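Local coordinates for protein adenylate kinase (Desulfovibrio gigas, PDB 2XB4) that probably catalyses the reversible transfer of the terminal phosphate between ATP and AMP, and binds a zinc ion, at residues I106-V118 / E198-S210. Numbering follows the deposited sequence.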
ATOM      1  N   ILE A 106     -22.270  34.267  -9.746  1.00 20.86           N
ATOM      2  CA  ILE A 106     -20.837  33.895  -9.670  1.00 19.41           C
ATOM      3  C   ILE A 106     -20.007  35.183  -9.511  1.00 20.35           C
ATOM      4  O   ILE A 106     -20.273  36.197 -10.206  1.00 20.28           O
ATOM      5  CB  ILE A 106     -20.385  33.229 -10.982  1.00 18.29           C
ATOM      6  CG1 ILE A 106     -21.079  31.874 -11.196  1.00 17.95           C
ATOM      7  CG2 ILE A 106     -18.835  32.991 -10.971  1.00 14.95           C
ATOM      8  CD1 ILE A 106     -21.157  31.498 -12.770  1.00 22.57           C
ATOM      9  N   ASN A 107     -19.025  35.144  -8.612  1.00 18.07           N
ATOM     10  CA  ASN A 107     -18.177  36.312  -8.353  1.00 18.77           C
ATOM     11  C   ASN A 107     -16.785  36.085  -8.901  1.00 17.44           C
ATOM     12  O   ASN A 107     -16.171  37.019  -9.382  1.00 19.67           O
ATOM     13  CB  ASN A 107     -18.104  36.652  -6.842  1.00 19.71           C
ATOM     14  CG  ASN A 107     -19.472  37.004  -6.267  1.00 24.39           C
ATOM     15  OD1 ASN A 107     -20.061  38.006  -6.639  1.00 30.86           O
ATOM     16  ND2 ASN A 107     -20.022  36.133  -5.451  1.00 18.75           N
ATOM     17  N   PHE A 108     -16.265  34.866  -8.829  1.00 15.55           N
ATOM     18  CA  PHE A 108     -14.947  34.564  -9.317  1.00 17.12           C
ATOM     19  C   PHE A 108     -14.912  33.161  -9.912  1.00 16.89           C
ATOM     20  O   PHE A 108     -15.552  32.242  -9.392  1.00 15.04           O
ATOM     21  CB  PHE A 108     -13.931  34.606  -8.153  1.00 18.18           C
ATOM     22  CG  PHE A 108     -13.747  36.011  -7.557  1.00 21.26           C
ATOM     23  CD1 PHE A 108     -14.471  36.426  -6.425  1.00 22.48           C
ATOM     24  CD2 PHE A 108     -12.863  36.912  -8.152  1.00 20.56           C
ATOM     25  CE1 PHE A 108     -14.301  37.711  -5.877  1.00 22.31           C
ATOM     26  CE2 PHE A 108     -12.701  38.253  -7.620  1.00 22.62           C
ATOM     27  CZ  PHE A 108     -13.412  38.641  -6.480  1.00 26.71           C
ATOM     28  N   VAL A 109     -14.060  32.962 -10.907  1.00 15.03           N
ATOM     29  CA  VAL A 109     -13.803  31.588 -11.348  1.00 15.17           C
ATOM     30  C   VAL A 109     -12.307  31.487 -11.331  1.00 15.13           C
ATOM     31  O   VAL A 109     -11.596  32.348 -11.916  1.00 16.62           O
ATOM     32  CB  VAL A 109     -14.356  31.311 -12.816  1.00 14.23           C
ATOM     33  CG1 VAL A 109     -13.818  29.960 -13.397  1.00 15.22           C
ATOM     34  CG2 VAL A 109     -15.841  31.350 -12.799  1.00 16.48           C
ATOM     35  N   ILE A 110     -11.804  30.469 -10.652  1.00 15.04           N
ATOM     36  CA  ILE A 110     -10.331  30.278 -10.579  1.00 13.80           C
ATOM     37  C   ILE A 110      -9.902  29.073 -11.441  1.00 15.40           C
ATOM     38  O   ILE A 110     -10.471  27.981 -11.323  1.00 15.81           O
ATOM     39  CB  ILE A 110      -9.929  29.994  -9.142  1.00 14.94           C
ATOM     40  CG1 ILE A 110     -10.177  31.259  -8.275  1.00 16.35           C
ATOM     41  CG2 ILE A 110      -8.392  29.583  -9.013  1.00 14.39           C
ATOM     42  CD1 ILE A 110     -10.052  30.990  -6.736  1.00 17.16           C
ATOM     43  N   GLU A 111      -8.863  29.232 -12.247  1.00 13.97           N
ATOM     44  CA  GLU A 111      -8.353  28.095 -12.991  1.00 13.90           C
ATOM     45  C   GLU A 111      -6.881  27.974 -12.663  1.00 12.96           C
ATOM     46  O   GLU A 111      -6.126  28.946 -12.832  1.00 15.80           O
ATOM     47  CB  GLU A 111      -8.565  28.274 -14.508  1.00 15.54           C
ATOM     48  CG  GLU A 111      -7.985  27.116 -15.323  1.00 14.37           C
ATOM     49  CD  GLU A 111      -7.694  27.460 -16.825  1.00 19.61           C
ATOM     50  OE1 GLU A 111      -8.105  28.527 -17.367  1.00 21.87           O
ATOM     51  OE2 GLU A 111      -7.009  26.629 -17.443  1.00 21.90           O
ATOM     52  N   ILE A 112      -6.457  26.788 -12.218  1.00 11.88           N
ATOM     53  CA  ILE A 112      -5.034  26.526 -12.027  1.00 12.56           C
ATOM     54  C   ILE A 112      -4.492  25.875 -13.323  1.00 14.09           C
ATOM     55  O   ILE A 112      -4.994  24.833 -13.747  1.00 16.09           O
ATOM     56  CB  ILE A 112      -4.783  25.607 -10.833  1.00 12.42           C
ATOM     57  CG1 ILE A 112      -5.461  26.225  -9.584  1.00 17.35           C
ATOM     58  CG2 ILE A 112      -3.207  25.431 -10.664  1.00 12.81           C
ATOM     59  CD1 ILE A 112      -5.482  25.277  -8.414  1.00 24.23           C
ATOM     60  N   LEU A 113      -3.457  26.486 -13.910  1.00 15.84           N
ATOM     61  CA  LEU A 113      -2.955  26.154 -15.272  1.00 16.96           C
ATOM     62  C   LEU A 113      -1.710  25.360 -15.043  1.00 16.79           C
ATOM     63  O   LEU A 113      -0.824  25.824 -14.278  1.00 15.56           O
ATOM     64  CB  LEU A 113      -2.481  27.424 -16.042  1.00 17.39           C
ATOM     65  CG  LEU A 113      -3.616  28.085 -16.803  1.00 21.89           C
ATOM     66  CD1 LEU A 113      -4.610  28.813 -15.832  1.00 23.56           C
ATOM     67  CD2 LEU A 113      -3.030  29.044 -17.805  1.00 26.55           C
ATOM     68  N   LEU A 114      -1.601  24.218 -15.731  1.00 16.35           N
ATOM     69  CA  LEU A 114      -0.375  23.425 -15.687  1.00 16.12           C
ATOM     70  C   LEU A 114      -0.350  22.596 -17.001  1.00 15.84           C
ATOM     71  O   LEU A 114      -1.384  22.043 -17.371  1.00 15.02           O
ATOM     72  CB  LEU A 114      -0.505  22.489 -14.427  1.00 16.63           C
ATOM     73  CG  LEU A 114       0.698  21.869 -13.781  1.00 21.98           C
ATOM     74  CD1 LEU A 114       1.409  23.071 -13.146  1.00 24.11           C
ATOM     75  CD2 LEU A 114       0.299  20.979 -12.715  1.00 15.57           C
ATOM     76  N   PRO A 115       0.804  22.500 -17.703  1.00 16.42           N
ATOM     77  CA  PRO A 115       0.766  21.553 -18.798  1.00 17.94           C
ATOM     78  C   PRO A 115       0.511  20.115 -18.344  1.00 14.95           C
ATOM     79  O   PRO A 115       0.965  19.696 -17.275  1.00 13.88           O
ATOM     80  CB  PRO A 115       2.154  21.698 -19.494  1.00 18.53           C
ATOM     81  CG  PRO A 115       2.755  22.979 -18.954  1.00 21.18           C
ATOM     82  CD  PRO A 115       2.094  23.224 -17.621  1.00 17.33           C
ATOM     83  N   ARG A 116      -0.276  19.392 -19.139  1.00 16.40           N
ATOM     84  CA  ARG A 116      -0.613  18.012 -18.804  1.00 14.61           C
ATOM     85  C   ARG A 116       0.638  17.167 -18.495  1.00 15.38           C
ATOM     86  O   ARG A 116       0.602  16.436 -17.525  1.00 16.26           O
ATOM     87  CB  ARG A 116      -1.448  17.374 -19.895  1.00 17.16           C
ATOM     88  CG  ARG A 116      -1.586  15.873 -19.799  1.00 19.29           C
ATOM     89  CD  ARG A 116      -2.342  15.306 -21.029  1.00 20.98           C
ATOM     90  NE  ARG A 116      -2.575  13.885 -20.749  1.00 17.46           N
ATOM     91  CZ  ARG A 116      -3.576  13.211 -21.283  1.00 23.48           C
ATOM     92  NH1 ARG A 116      -4.395  13.848 -22.130  1.00 19.97           N
ATOM     93  NH2 ARG A 116      -3.725  11.926 -21.006  1.00 20.89           N
ATOM     94  N   GLU A 117       1.754  17.279 -19.232  1.00 14.62           N
ATOM     95  CA  GLU A 117       2.961  16.400 -18.970  1.00 17.40           C
ATOM     96  C   GLU A 117       3.520  16.749 -17.542  1.00 14.93           C
ATOM     97  O   GLU A 117       4.000  15.869 -16.791  1.00 14.77           O
ATOM     98  CB  GLU A 117       4.122  16.513 -20.045  1.00 19.33           C
ATOM     99  CG  GLU A 117       3.700  15.883 -21.406  1.00 31.88           C
ATOM    100  CD  GLU A 117       4.879  15.494 -22.425  1.00 45.33           C
ATOM    101  OE1 GLU A 117       5.334  16.364 -23.245  1.00 45.66           O
ATOM    102  OE2 GLU A 117       5.315  14.290 -22.422  1.00 51.82           O
ATOM    103  N   VAL A 118       3.458  18.010 -17.212  1.00 14.06           N
ATOM    104  CA  VAL A 118       3.899  18.518 -15.891  1.00 13.26           C
ATOM    105  C   VAL A 118       3.008  17.956 -14.763  1.00 13.45           C
ATOM    106  O   VAL A 118       3.500  17.420 -13.775  1.00 13.85           O
ATOM    107  CB  VAL A 118       4.035  20.019 -15.821  1.00 13.18           C
ATOM    108  CG1 VAL A 118       4.372  20.451 -14.376  1.00 11.59           C
ATOM    109  CG2 VAL A 118       5.161  20.530 -16.841  1.00 15.17           C
ATOM    110  N   GLU A 198     -20.891  38.907 -17.861  1.00 18.99           N
ATOM    111  CA  GLU A 198     -21.690  38.495 -16.700  1.00 22.84           C
ATOM    112  C   GLU A 198     -21.203  39.093 -15.373  1.00 24.78           C
ATOM    113  O   GLU A 198     -21.819  38.876 -14.324  1.00 27.12           O
ATOM    114  CB  GLU A 198     -21.761  36.944 -16.583  1.00 21.61           C
ATOM    115  CG  GLU A 198     -22.429  36.279 -17.823  1.00 23.30           C
ATOM    116  CD  GLU A 198     -23.910  36.684 -18.024  1.00 26.39           C
ATOM    117  OE1 GLU A 198     -24.591  36.974 -17.025  1.00 25.86           O
ATOM    118  OE2 GLU A 198     -24.426  36.624 -19.153  1.00 26.49           O
ATOM    119  N   GLY A 199     -20.133  39.876 -15.422  1.00 24.69           N
ATOM    120  CA  GLY A 199     -19.705  40.688 -14.258  1.00 25.73           C
ATOM    121  C   GLY A 199     -19.007  39.807 -13.222  1.00 26.05           C
ATOM    122  O   GLY A 199     -19.110  40.068 -12.018  1.00 27.15           O
ATOM    123  N   PHE A 200     -18.296  38.752 -13.654  1.00 23.23           N
ATOM    124  CA  PHE A 200     -17.404  38.035 -12.693  1.00 21.60           C
ATOM    125  C   PHE A 200     -15.945  38.069 -13.119  1.00 21.42           C
ATOM    126  O   PHE A 200     -15.661  38.437 -14.250  1.00 23.21           O
ATOM    127  CB  PHE A 200     -17.888  36.606 -12.334  1.00 21.47           C
ATOM    128  CG  PHE A 200     -17.999  35.627 -13.530  1.00 18.40           C
ATOM    129  CD1 PHE A 200     -16.888  34.957 -13.995  1.00 17.20           C
ATOM    130  CD2 PHE A 200     -19.237  35.418 -14.150  1.00 17.32           C
ATOM    131  CE1 PHE A 200     -16.990  34.004 -15.054  1.00 16.51           C
ATOM    132  CE2 PHE A 200     -19.403  34.421 -15.185  1.00 16.42           C
ATOM    133  CZ  PHE A 200     -18.244  33.725 -15.651  1.00 12.60           C
ATOM    134  N   VAL A 201     -15.025  37.767 -12.209  1.00 18.97           N
ATOM    135  CA  VAL A 201     -13.640  37.858 -12.546  1.00 19.97           C
ATOM    136  C   VAL A 201     -13.042  36.439 -12.727  1.00 19.45           C
ATOM    137  O   VAL A 201     -13.269  35.576 -11.922  1.00 16.27           O
ATOM    138  CB  VAL A 201     -12.873  38.693 -11.476  1.00 20.06           C
ATOM    139  CG1 VAL A 201     -11.363  38.581 -11.662  1.00 25.41           C
ATOM    140  CG2 VAL A 201     -13.340  40.265 -11.422  1.00 19.78           C
ATOM    141  N   TYR A 202     -12.305  36.224 -13.822  1.00 18.26           N
ATOM    142  CA  TYR A 202     -11.717  34.918 -14.113  1.00 18.02           C
ATOM    143  C   TYR A 202     -10.224  35.004 -13.764  1.00 19.55           C
ATOM    144  O   TYR A 202      -9.476  35.857 -14.318  1.00 19.52           O
ATOM    145  CB  TYR A 202     -11.874  34.596 -15.589  1.00 17.18           C
ATOM    146  CG  TYR A 202     -11.477  33.127 -15.952  1.00 15.90           C
ATOM    147  CD1 TYR A 202     -12.423  32.106 -15.894  1.00 17.64           C
ATOM    148  CD2 TYR A 202     -10.173  32.808 -16.372  1.00 18.19           C
ATOM    149  CE1 TYR A 202     -12.116  30.797 -16.277  1.00 15.89           C
ATOM    150  CE2 TYR A 202      -9.812  31.443 -16.727  1.00 15.78           C
ATOM    151  CZ  TYR A 202     -10.820  30.482 -16.692  1.00 15.38           C
ATOM    152  OH  TYR A 202     -10.629  29.176 -17.066  1.00 14.82           O
ATOM    153  N   ILE A 203      -9.811  34.193 -12.797  1.00 16.72           N
ATOM    154  CA  ILE A 203      -8.430  34.271 -12.280  1.00 18.02           C
ATOM    155  C   ILE A 203      -7.652  33.049 -12.821  1.00 18.34           C
ATOM    156  O   ILE A 203      -8.137  31.934 -12.686  1.00 16.55           O
ATOM    157  CB  ILE A 203      -8.428  34.250 -10.754  1.00 18.57           C
ATOM    158  CG1 ILE A 203      -9.093  35.542 -10.221  1.00 16.49           C
ATOM    159  CG2 ILE A 203      -6.900  34.226 -10.173  1.00 19.08           C
ATOM    160  CD1 ILE A 203      -9.195  35.551  -8.639  1.00 22.65           C
ATOM    161  N   GLU A 204      -6.482  33.275 -13.439  1.00 18.18           N
ATOM    162  CA  GLU A 204      -5.643  32.179 -13.946  1.00 19.23           C
ATOM    163  C   GLU A 204      -4.437  32.129 -13.038  1.00 21.73           C
ATOM    164  O   GLU A 204      -3.751  33.168 -12.854  1.00 22.66           O
ATOM    165  CB  GLU A 204      -5.178  32.531 -15.358  1.00 21.34           C
ATOM    166  CG  GLU A 204      -6.281  32.442 -16.435  1.00 22.76           C
ATOM    167  CD  GLU A 204      -5.697  32.746 -17.822  1.00 33.27           C
ATOM    168  OE1 GLU A 204      -4.690  33.456 -17.917  1.00 42.93           O
ATOM    169  OE2 GLU A 204      -6.199  32.262 -18.824  1.00 36.22           O
ATOM    170  N   LEU A 205      -4.217  30.991 -12.403  1.00 19.36           N
ATOM    171  CA  LEU A 205      -3.094  30.779 -11.516  1.00 21.23           C
ATOM    172  C   LEU A 205      -2.055  29.903 -12.222  1.00 22.38           C
ATOM    173  O   LEU A 205      -2.386  28.822 -12.738  1.00 22.05           O
ATOM    174  CB  LEU A 205      -3.613  30.063 -10.260  1.00 21.51           C
ATOM    175  CG  LEU A 205      -4.524  30.893  -9.369  1.00 21.99           C
ATOM    176  CD1 LEU A 205      -4.919  30.013  -8.075  1.00 21.22           C
ATOM    177  CD2 LEU A 205      -3.817  32.268  -8.961  1.00 21.10           C
ATOM    178  N   ASP A 206      -0.816  30.354 -12.259  1.00 23.31           N
ATOM    179  CA  ASP A 206       0.265  29.545 -12.850  1.00 26.89           C
ATOM    180  C   ASP A 206       0.669  28.500 -11.840  1.00 27.56           C
ATOM    181  O   ASP A 206       1.392  28.805 -10.871  1.00 27.60           O
ATOM    182  CB  ASP A 206       1.505  30.407 -13.142  1.00 28.99           C
ATOM    183  CG  ASP A 206       2.732  29.567 -13.558  1.00 35.20           C
ATOM    184  OD1 ASP A 206       2.623  28.330 -13.806  1.00 31.80           O
ATOM    185  OD2 ASP A 206       3.829  30.168 -13.611  1.00 41.14           O
ATOM    186  N   GLY A 207       0.256  27.262 -12.109  1.00 26.15           N
ATOM    187  CA  GLY A 207       0.443  26.126 -11.211  1.00 27.48           C
ATOM    188  C   GLY A 207       1.878  25.674 -10.999  1.00 31.60           C
ATOM    189  O   GLY A 207       2.105  24.890 -10.097  1.00 32.41           O
ATOM    190  N   GLU A 208       2.840  26.176 -11.780  1.00 34.76           N
ATOM    191  CA  GLU A 208       4.265  25.844 -11.604  1.00 39.95           C
ATOM    192  C   GLU A 208       4.996  26.689 -10.505  1.00 44.36           C
ATOM    193  O   GLU A 208       6.079  26.265 -10.088  1.00 47.43           O
ATOM    194  CB  GLU A 208       5.056  25.853 -12.949  1.00 40.89           C
ATOM    195  CG  GLU A 208       4.470  24.857 -14.032  1.00 40.72           C
ATOM    196  CD  GLU A 208       5.370  24.511 -15.253  1.00 45.45           C
ATOM    197  OE1 GLU A 208       4.977  24.882 -16.412  1.00 42.02           O
ATOM    198  OE2 GLU A 208       6.438  23.813 -15.069  1.00 46.30           O
ATOM    199  N   GLY A 209       4.407  27.800  -9.996  1.00 76.04           N
ATOM    200  CA  GLY A 209       5.030  28.605  -8.915  1.00 74.58           C
ATOM    201  C   GLY A 209       4.880  27.875  -7.584  1.00 70.26           C
ATOM    202  O   GLY A 209       4.252  26.810  -7.559  1.00 67.45           O
ATOM    203  N   SER A 210       5.414  28.417  -6.469  1.00 71.27           N
ATOM    204  CA  SER A 210       5.409  27.675  -5.173  1.00 69.55           C
ATOM    205  C   SER A 210       4.046  27.724  -4.434  1.00 64.18           C
ATOM    206  O   SER A 210       3.187  28.533  -4.805  1.00 61.06           O
ATOM    207  CB  SER A 210       6.527  28.161  -4.257  1.00 75.53           C
ATOM    208  OG  SER A 210       5.988  28.919  -3.192  1.00 74.45           O
TER
HETATM  209  O   HOH W   1     -22.027  37.371 -12.016  1.00 26.42           O
HETATM  210  O   HOH W   2      -7.143  29.984 -19.466  1.00 14.70           O
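Glu111 OE1 accepts two hydrogen bonds, from Tyr202 OH at 2.6 Å and from a water at 2.7 Å that also donates to Glu204 OE2. The tyrosine hydroxyl comes from above the carboxylate plane, 41° out of it, whereas OE1 itself lies at the edge of the Tyr202 ring. An extended Glu111 chain, with CG anti to the backbone N (chi1 178°), brings OE1 there. Glu111 OE1 and Glu204 OE2 are 4.4 Å apart; the shared water and a salt bridge from Lys192 to Glu204 OE2 probably ease their repulsion. Six parallel bridges, Phe108 with Val201 through Leu113 with Asp206, join strand 108-113 to strand 201-206, an outermost strand of the five-stranded 2-3-1-4-5 sheet of the P-loop CORE domain. Seven backbone bonds alternate across them, from Val201 N to Asn107 O through Gly207 N to Leu113 O. Beside Glu111, Val109 CG1 packs obliquely against Tyr202 CE1 at 3.4 Å. Ile106 CG2 sits over one Phe200 face, 21° off the normal, a CH-pi contact. On the other side of the sheet, where Ile110 touches Leu218 of helix 211-222, Ile110 CG2 meets Leu205 CD1 at 3.6 Å. Beyond the strands, Leu114 CD1 rests on Gly207 C at 3.4 Å.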